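Local coordinates for lipoprotein (PDB 3O0Y) that is of unknown function but is a putative lipoprotein, possibly related to zinc-dependent metallopeptidases, at residues A[434-447]-A[469-481]. Numbering follows the deposited sequence.
Sequences TLTYHEANPGHHWQ and YTEGWALYSEQVA
Thr434 OG1 is held by two partners: it donates to the anti lone pair of Glu478 OE1 at 2.5 Å and accepts from a water 2.7 Å away that also donates to Glu478 O. The hydroxyl lies anti to the backbone N (chi1 -155°), which puts it against that acid. Further along, Ala474 CB lies over one face of both the His438 and the His444 imidazole, 3.8 and 3.9 Å from their respective ring centroids. Gly443, the N-cap residue of the helix that starts at His444, packs its CA 4.2 Å from Ala474 CA, bringing the backbones together. The cis-Pro442 turn is tied to helix 469-481 by Trp473 NE1, which donates in the indole plane to Pro442 O at 2.8 Å (N-H...O 152°). Beyond it, Gln447 CG makes an off-centre CH-pi contact with the five-membered ring of Trp473. One water links Gln447 OE1, Thr470 O and His444 ND1. Glu471 OE1 approaches the edge of the His444 ring, its carboxylate almost perpendicular to it; a sulfate, probably from the crystallisation liquor, lies about 4 Å from the Glu471 side chain. A water donates to Glu471 OE1 and O and is modelled doubtfully close to His438 NE2. The convergence of His438, His444 and Glu471 is consistent with a metal site like those of the Peptidase_MA clan, although no metal is modelled.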
loop_
_atom_site.group_PDB
_atom_site.type_symbol
_atom_site.label_atom_id
_atom_site.label_comp_id
_atom_site.label_asym_id
_atom_site.label_seq_id
_atom_site.Cartn_x
_atom_site.Cartn_y
_atom_site.Cartn_z
ATOM N N THR A 434 -9.849 15.758 0.675
ATOM C CA THR A 434 -8.718 15.219 1.422
ATOM C C THR A 434 -8.227 13.914 0.812
ATOM O O THR A 434 -7.018 13.644 0.737
ATOM C CB THR A 434 -8.985 15.142 2.929
ATOM O OG1 THR A 434 -7.698 15.175 3.596
ATOM C CG2 THR A 434 -9.854 13.913 3.310
ATOM N N LEU A 435 -9.176 13.095 0.343
ATOM C CA LEU A 435 -8.819 11.811 -0.308
ATOM C C LEU A 435 -7.999 12.094 -1.552
ATOM O O LEU A 435 -7.005 11.413 -1.841
ATOM C CB LEU A 435 -10.042 11.024 -0.627
ATOM C CG LEU A 435 -9.803 9.685 -1.311
ATOM C CD1 LEU A 435 -9.015 8.776 -0.289
ATOM C CD2 LEU A 435 -11.137 9.066 -1.732
ATOM N N THR A 436 -8.412 13.121 -2.283
ATOM C CA THR A 436 -7.787 13.447 -3.541
ATOM C C THR A 436 -6.358 14.014 -3.346
ATOM O O THR A 436 -5.406 13.703 -4.135
ATOM C CB THR A 436 -8.671 14.386 -4.345
ATOM O OG1 THR A 436 -9.924 13.741 -4.651
ATOM C CG2 THR A 436 -7.969 14.920 -5.576
ATOM N N TYR A 437 -6.178 14.793 -2.274
ATOM C CA TYR A 437 -4.842 15.229 -1.930
ATOM C C TYR A 437 -3.956 14.137 -1.471
ATOM O O TYR A 437 -2.745 14.102 -1.796
ATOM C CB TYR A 437 -4.892 16.405 -0.948
ATOM C CG TYR A 437 -5.753 17.583 -1.372
ATOM C CD1 TYR A 437 -5.862 18.005 -2.701
ATOM C CD2 TYR A 437 -6.523 18.272 -0.440
ATOM C CE1 TYR A 437 -6.660 19.013 -3.058
ATOM C CE2 TYR A 437 -7.274 19.322 -0.798
ATOM C CZ TYR A 437 -7.377 19.697 -2.098
ATOM O OH TYR A 437 -8.247 20.737 -2.475
ATOM N N HIS A 438 -4.512 13.192 -0.711
ATOM C CA HIS A 438 -3.801 12.057 -0.226
ATOM C C HIS A 438 -3.315 11.132 -1.332
ATOM O O HIS A 438 -2.120 10.752 -1.342
ATOM C CB HIS A 438 -4.752 11.293 0.642
ATOM C CG HIS A 438 -4.164 10.077 1.281
ATOM N ND1 HIS A 438 -4.053 8.872 0.662
ATOM C CD2 HIS A 438 -3.520 9.931 2.474
ATOM C CE1 HIS A 438 -3.595 7.966 1.498
ATOM N NE2 HIS A 438 -3.163 8.595 2.580
ATOM N N GLU A 439 -4.185 10.868 -2.308
ATOM C CA GLU A 439 -3.883 9.869 -3.343
ATOM C C GLU A 439 -3.041 10.429 -4.453
ATOM O O GLU A 439 -2.191 9.734 -5.063
ATOM C CB GLU A 439 -5.143 9.222 -3.868
ATOM C CG GLU A 439 -6.014 8.409 -2.853
ATOM C CD GLU A 439 -5.370 7.231 -2.224
ATOM O OE1 GLU A 439 -4.238 6.903 -2.537
ATOM O OE2 GLU A 439 -6.060 6.643 -1.366
ATOM N N ALA A 440 -3.337 11.651 -4.819
ATOM C CA ALA A 440 -2.699 12.279 -5.968
ATOM C C ALA A 440 -1.678 13.301 -5.539
ATOM O O ALA A 440 -0.580 12.875 -5.135
ATOM C CB ALA A 440 -3.731 12.761 -6.977
ATOM N N ASN A 441 -1.909 14.599 -5.718
ATOM C CA ASN A 441 -1.016 15.642 -5.375
ATOM C C ASN A 441 -1.549 16.506 -4.207
ATOM O O ASN A 441 -2.727 16.864 -4.211
ATOM C CB ASN A 441 -0.854 16.566 -6.559
ATOM C CG ASN A 441 -0.249 15.818 -7.783
ATOM O OD1 ASN A 441 0.465 14.784 -7.606
ATOM N ND2 ASN A 441 -0.470 16.351 -8.955
ATOM N N PRO A 442 -0.691 16.824 -3.256
ATOM C CA PRO A 442 0.747 16.607 -3.080
ATOM C C PRO A 442 1.090 15.295 -2.359
ATOM O O PRO A 442 2.275 15.116 -2.013
ATOM C CB PRO A 442 1.143 17.774 -2.148
ATOM C CG PRO A 442 -0.082 18.260 -1.618
ATOM C CD PRO A 442 -1.259 17.681 -2.191
ATOM N N GLY A 443 0.157 14.353 -2.336
ATOM C CA GLY A 443 0.370 13.065 -1.663
ATOM C C GLY A 443 1.093 11.950 -2.438
ATOM O O GLY A 443 2.173 12.159 -2.968
ATOM N N HIS A 444 0.464 10.802 -2.566
ATOM C CA HIS A 444 1.161 9.646 -3.089
ATOM C C HIS A 444 1.749 9.839 -4.466
ATOM O O HIS A 444 2.906 9.464 -4.662
ATOM C CB HIS A 444 0.270 8.431 -3.143
ATOM C CG HIS A 444 -0.013 7.771 -1.822
ATOM N ND1 HIS A 444 0.940 7.635 -0.819
ATOM C CD2 HIS A 444 -1.141 7.181 -1.365
ATOM C CE1 HIS A 444 0.395 6.945 0.182
ATOM N NE2 HIS A 444 -0.859 6.662 -0.119
ATOM N N HIS A 445 1.008 10.368 -5.426
ATOM C CA HIS A 445 1.533 10.494 -6.787
ATOM C C HIS A 445 2.758 11.417 -6.820
ATOM O O HIS A 445 3.827 11.086 -7.370
ATOM C CB HIS A 445 0.468 10.983 -7.776
ATOM C CG HIS A 445 1.052 11.205 -9.144
ATOM N ND1 HIS A 445 1.433 10.137 -9.932
ATOM C CD2 HIS A 445 1.498 12.330 -9.773
ATOM C CE1 HIS A 445 2.018 10.607 -11.038
ATOM N NE2 HIS A 445 2.095 11.937 -10.963
ATOM N N TRP A 446 2.652 12.587 -6.192
ATOM C CA TRP A 446 3.711 13.549 -6.248
ATOM C C TRP A 446 4.993 12.909 -5.645
ATOM O O TRP A 446 6.074 13.020 -6.219
ATOM C CB TRP A 446 3.310 14.835 -5.537
ATOM C CG TRP A 446 4.158 16.039 -5.875
ATOM C CD1 TRP A 446 5.136 16.602 -5.097
ATOM C CD2 TRP A 446 4.012 16.886 -7.006
ATOM N NE1 TRP A 446 5.605 17.731 -5.684
ATOM C CE2 TRP A 446 4.954 17.927 -6.863
ATOM C CE3 TRP A 446 3.174 16.866 -8.127
ATOM C CZ2 TRP A 446 5.090 18.944 -7.792
ATOM C CZ3 TRP A 446 3.318 17.875 -9.031
ATOM C CH2 TRP A 446 4.216 18.932 -8.842
ATOM N N GLN A 447 4.835 12.240 -4.520
ATOM C CA GLN A 447 5.975 11.676 -3.784
ATOM C C GLN A 447 6.570 10.511 -4.522
ATOM O O GLN A 447 7.794 10.521 -4.816
ATOM C CB GLN A 447 5.571 11.302 -2.378
ATOM C CG GLN A 447 6.611 10.647 -1.528
ATOM C CD GLN A 447 6.662 9.170 -1.736
ATOM O OE1 GLN A 447 5.739 8.455 -1.385
ATOM N NE2 GLN A 447 7.861 8.674 -2.176
ATOM N N TYR A 469 7.306 6.417 6.040
ATOM C CA TYR A 469 7.608 7.550 5.137
ATOM C C TYR A 469 6.451 7.811 4.173
ATOM O O TYR A 469 6.028 8.952 3.962
ATOM C CB TYR A 469 8.922 7.320 4.374
ATOM C CG TYR A 469 9.247 8.421 3.408
ATOM C CD1 TYR A 469 10.126 9.413 3.694
ATOM C CD2 TYR A 469 8.676 8.386 2.156
ATOM C CE1 TYR A 469 10.407 10.407 2.776
ATOM C CE2 TYR A 469 8.903 9.401 1.251
ATOM C CZ TYR A 469 9.794 10.362 1.536
ATOM O OH TYR A 469 10.063 11.362 0.595
ATOM N N THR A 470 6.052 6.771 3.483
ATOM C CA THR A 470 5.113 6.820 2.373
ATOM C C THR A 470 3.721 7.217 2.861
ATOM O O THR A 470 3.146 8.160 2.289
ATOM C CB THR A 470 5.094 5.520 1.526
ATOM O OG1 THR A 470 6.443 5.242 1.107
ATOM C CG2 THR A 470 4.162 5.725 0.276
ATOM N N GLU A 471 3.201 6.575 3.889
ATOM C CA GLU A 471 1.926 6.920 4.408
ATOM C C GLU A 471 1.984 8.186 5.237
ATOM O O GLU A 471 1.019 8.980 5.148
ATOM C CB GLU A 471 1.392 5.757 5.248
ATOM C CG GLU A 471 1.310 4.489 4.474
ATOM C CD GLU A 471 0.452 4.558 3.165
ATOM O OE1 GLU A 471 -0.281 5.563 2.869
ATOM O OE2 GLU A 471 0.600 3.591 2.382
ATOM N N GLY A 472 3.066 8.409 6.002
ATOM C CA GLY A 472 3.200 9.598 6.752
ATOM C C GLY A 472 3.289 10.826 5.854
ATOM O O GLY A 472 2.668 11.873 6.155
ATOM N N TRP A 473 3.979 10.692 4.718
ATOM C CA TRP A 473 4.064 11.803 3.759
ATOM C C TRP A 473 2.653 12.177 3.266
ATOM O O TRP A 473 2.314 13.357 3.189
ATOM C CB TRP A 473 4.956 11.431 2.544
ATOM C CG TRP A 473 4.759 12.519 1.457
ATOM C CD1 TRP A 473 3.909 12.473 0.432
ATOM C CD2 TRP A 473 5.198 13.886 1.565
ATOM N NE1 TRP A 473 3.832 13.706 -0.168
ATOM C CE2 TRP A 473 4.633 14.577 0.505
ATOM C CE3 TRP A 473 6.084 14.536 2.388
ATOM C CZ2 TRP A 473 4.867 15.936 0.310
ATOM C CZ3 TRP A 473 6.309 15.883 2.209
ATOM C CH2 TRP A 473 5.761 16.536 1.144
ATOM N N ALA A 474 1.869 11.180 2.879
ATOM C CA ALA A 474 0.572 11.481 2.255
ATOM C C ALA A 474 -0.352 12.139 3.278
ATOM O O ALA A 474 -1.042 13.089 2.963
ATOM C CB ALA A 474 -0.074 10.228 1.646
ATOM N N LEU A 475 -0.324 11.674 4.537
ATOM C CA LEU A 475 -1.115 12.338 5.583
ATOM C C LEU A 475 -0.625 13.758 5.883
ATOM O O LEU A 475 -1.449 14.708 6.027
ATOM C CB LEU A 475 -1.133 11.426 6.849
ATOM C CG LEU A 475 -2.090 11.749 7.969
ATOM C CD1 LEU A 475 -3.559 11.807 7.433
ATOM C CD2 LEU A 475 -1.871 10.753 9.144
ATOM N N TYR A 476 0.717 13.967 5.898
ATOM C CA TYR A 476 1.289 15.313 5.996
ATOM C C TYR A 476 0.812 16.203 4.858
ATOM O O TYR A 476 0.467 17.356 5.130
ATOM C CB TYR A 476 2.820 15.242 6.074
ATOM C CG TYR A 476 3.507 16.551 5.871
ATOM C CD1 TYR A 476 3.701 17.426 6.919
ATOM C CD2 TYR A 476 4.023 16.890 4.657
ATOM C CE1 TYR A 476 4.303 18.702 6.696
ATOM C CE2 TYR A 476 4.627 18.139 4.431
ATOM C CZ TYR A 476 4.826 19.008 5.468
ATOM O OH TYR A 476 5.362 20.297 5.176
ATOM N N SER A 477 0.759 15.674 3.610
ATOM C CA SER A 477 0.290 16.348 2.363
ATOM C C SER A 477 -1.098 16.915 2.564
ATOM O O SER A 477 -1.401 18.033 2.099
ATOM C CB SER A 477 0.110 15.309 1.172
ATOM O OG SER A 477 1.433 15.179 0.819
ATOM N N GLU A 478 -1.933 16.153 3.227
ATOM C CA GLU A 478 -3.308 16.560 3.481
ATOM C C GLU A 478 -3.370 17.822 4.352
ATOM O O GLU A 478 -4.249 18.683 4.162
ATOM C CB GLU A 478 -4.120 15.421 4.108
ATOM C CG GLU A 478 -4.388 14.206 3.157
ATOM C CD GLU A 478 -5.069 13.050 3.882
ATOM O OE1 GLU A 478 -6.322 13.135 4.150
ATOM O OE2 GLU A 478 -4.395 12.028 4.176
ATOM N N GLN A 479 -2.441 17.911 5.293
ATOM C CA GLN A 479 -2.350 19.105 6.147
ATOM C C GLN A 479 -1.748 20.255 5.397
ATOM O O GLN A 479 -2.223 21.377 5.489
ATOM C CB GLN A 479 -1.552 18.875 7.439
ATOM C CG GLN A 479 -1.470 20.128 8.287
ATOM C CD GLN A 479 -0.801 19.796 9.633
ATOM O OE1 GLN A 479 -1.208 18.824 10.297
ATOM N NE2 GLN A 479 0.150 20.602 10.042
ATOM N N VAL A 480 -0.691 19.998 4.627
ATOM C CA VAL A 480 -0.125 21.040 3.795
ATOM C C VAL A 480 -1.176 21.622 2.830
ATOM O O VAL A 480 -1.160 22.817 2.575
ATOM C CB VAL A 480 1.077 20.540 2.954
ATOM C CG1 VAL A 480 1.561 21.710 1.962
ATOM C CG2 VAL A 480 2.234 20.259 3.877
ATOM N N ALA A 481 -2.080 20.787 2.259
ATOM C CA ALA A 481 -3.106 21.311 1.351
ATOM C C ALA A 481 -3.952 22.365 2.101
ATOM O O ALA A 481 -4.303 23.399 1.528
ATOM C CB ALA A 481 -3.970 20.164 0.843
HETATM O O HOH W 1 -6.546 17.548 2.925
HETATM O O HOH W 2 -1.228 7.973 3.876
HETATM O O HOH W 3 3.242 9.058 -0.323
HETATM O O HOH W 4 10.232 10.651 -2.385
#